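Local atomic coordinates of Myo-inositol dehydrogenase (Corynebacterium glutamicum, PDB entry 3EUW), a protein that probably oxidises myo-inositol with NAD+ as a tetrameric dehydrogenase of the Gfo/Idh/MocA family. Residues T259-K262 against T268-A271. Sequence-based numbering, arbitrary orientation.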
loop_
_atom_site.group_PDB
_atom_site.type_symbol
_atom_site.label_atom_id
_atom_site.label_comp_id
_atom_site.label_asym_id
_atom_site.label_seq_id
_atom_site.Cartn_x
_atom_site.Cartn_y
_atom_site.Cartn_z
ATOM N N THR A 259 11.440 -3.837 2.026
ATOM C CA THR A 259 10.317 -3.220 1.321
ATOM C C THR A 259 9.968 -4.038 0.073
ATOM O O THR A 259 9.307 -3.540 -0.836
ATOM C CB THR A 259 10.654 -1.789 0.854
ATOM O OG1 THR A 259 11.795 -1.833 -0.013
ATOM C CG2 THR A 259 10.943 -0.881 2.039
ATOM N N VAL A 260 10.413 -5.290 0.031
ATOM C CA VAL A 260 10.165 -6.145 -1.123
ATOM C C VAL A 260 8.732 -6.636 -1.301
ATOM O O VAL A 260 8.069 -7.043 -0.351
ATOM C CB VAL A 260 11.089 -7.390 -1.110
ATOM C CG1 VAL A 260 10.861 -8.229 -2.368
ATOM C CG2 VAL A 260 12.537 -6.961 -1.024
ATOM N N ARG A 261 8.264 -6.592 -2.543
ATOM C CA ARG A 261 6.928 -7.065 -2.886
ATOM C C ARG A 261 7.010 -7.956 -4.114
ATOM O O ARG A 261 7.695 -7.631 -5.084
ATOM C CB ARG A 261 5.995 -5.891 -3.163
ATOM C CG ARG A 261 5.553 -5.166 -1.908
ATOM C CD ARG A 261 4.780 -3.909 -2.249
ATOM N NE ARG A 261 4.394 -3.181 -1.048
ATOM C CZ ARG A 261 3.398 -3.541 -0.250
ATOM N NH1 ARG A 261 2.681 -4.623 -0.532
ATOM N NH2 ARG A 261 3.123 -2.819 0.830
ATOM N N LYS A 262 6.316 -9.087 -4.067
ATOM C CA LYS A 262 6.315 -10.019 -5.182
ATOM C C LYS A 262 4.951 -10.050 -5.866
ATOM O O LYS A 262 3.905 -9.963 -5.212
ATOM C CB LYS A 262 6.693 -11.427 -4.710
ATOM C CG LYS A 262 6.809 -12.418 -5.859
ATOM C CD LYS A 262 7.382 -13.764 -5.440
ATOM C CE LYS A 262 6.408 -14.550 -4.593
ATOM N NZ LYS A 262 6.971 -15.872 -4.218
ATOM N N THR A 268 -0.678 -10.363 -6.041
ATOM C CA THR A 268 0.227 -9.231 -6.149
ATOM C C THR A 268 0.482 -8.594 -4.787
ATOM O O THR A 268 -0.123 -8.984 -3.786
ATOM C CB THR A 268 -0.338 -8.158 -7.102
ATOM O OG1 THR A 268 -1.621 -7.723 -6.634
ATOM C CG2 THR A 268 -0.473 -8.714 -8.509
ATOM N N GLU A 269 1.382 -7.612 -4.755
ATOM C CA GLU A 269 1.724 -6.906 -3.521
ATOM C C GLU A 269 2.179 -7.797 -2.368
ATOM O O GLU A 269 2.061 -7.404 -1.212
ATOM C CB GLU A 269 0.537 -6.062 -3.045
ATOM C CG GLU A 269 0.462 -4.663 -3.645
ATOM C CD GLU A 269 0.259 -4.694 -5.131
ATOM O OE1 GLU A 269 -0.563 -5.514 -5.579
ATOM O OE2 GLU A 269 0.901 -3.900 -5.849
ATOM N N GLN A 270 2.695 -8.984 -2.668
ATOM C CA GLN A 270 3.143 -9.884 -1.607
ATOM C C GLN A 270 4.344 -9.299 -0.869
ATOM O O GLN A 270 5.411 -9.129 -1.444
ATOM C CB GLN A 270 3.516 -11.244 -2.184
ATOM C CG GLN A 270 2.369 -11.957 -2.880
ATOM C CD GLN A 270 2.731 -13.382 -3.233
ATOM O OE1 GLN A 270 3.024 -14.186 -2.356
ATOM N NE2 GLN A 270 2.727 -13.700 -4.523
ATOM N N ALA A 271 4.163 -8.986 0.408
ATOM C CA ALA A 271 5.240 -8.418 1.210
ATOM C C ALA A 271 5.726 -9.459 2.211
ATOM O O ALA A 271 5.085 -10.498 2.378
ATOM C CB ALA A 271 4.746 -7.166 1.931
HETATM O O HOH W 1 3.746 -16.542 -4.509
HETATM O O HOH W 2 5.290 -15.321 -1.460
#
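The guanidinium of Arg261 has the methyl of Ala271 over one face, NH1 to CB 4.1 Å, while the backbone carbonyl of Glu269 lies at its edge, with Glu269 O 2.9 Å from Arg261 NH1. The CB and CG of Glu269 also pack against NH1, but the carboxylate does not meet this guanidinium, Glu269 OE2 lying 5.7 Å from Arg261 NH1; OE2 makes a weak hydrogen bond to His263. With CG anti to its carbonyl carbon (chi1 -75°) and the chain extended to NE, Arg261 carries its head past Ala271 to this carbonyl. Two reciprocal backbone hydrogen bonds join the antiparallel hydrogen-bonded pair Lys262 and Gln270: Lys262 N to Gln270 O at 2.8 Å, and Gln270 N to Lys262 O at 3.0 Å. Gln270 O also receives a short CA-H...O contact from Arg261 CA. On the sheet face that carries Lys262 and Gln270, the two side chains pass at an angle, Lys262 CE lying 3.8 Å from Gln270 NE2. Two waters link their ends: one accepts from Gln270 NE2 and the other donates to Gln270 OE1 at 2.7 Å, and each is weakly bonded to Lys262 NZ. A hydrogen bond from NE2 to Ser267 O of the same chain helps fix the amide's rotation. This small beta hairpin projects from the body of the chain into the tetramer. Arg261 and Lys262 continue its sheet into an antiparallel strand of a second subunit, where Asp253 and Glu142 form salt bridges with Arg261 NE and Lys262 NZ; Arg261 NH2 forms a salt bridge with Glu269 OE1 of a third subunit. With NE and NH2 held by carboxylates of two different subunits and NH1 close to a carbonyl of its own hairpin, Arg261 probably helps couple the hairpin to tetramer assembly.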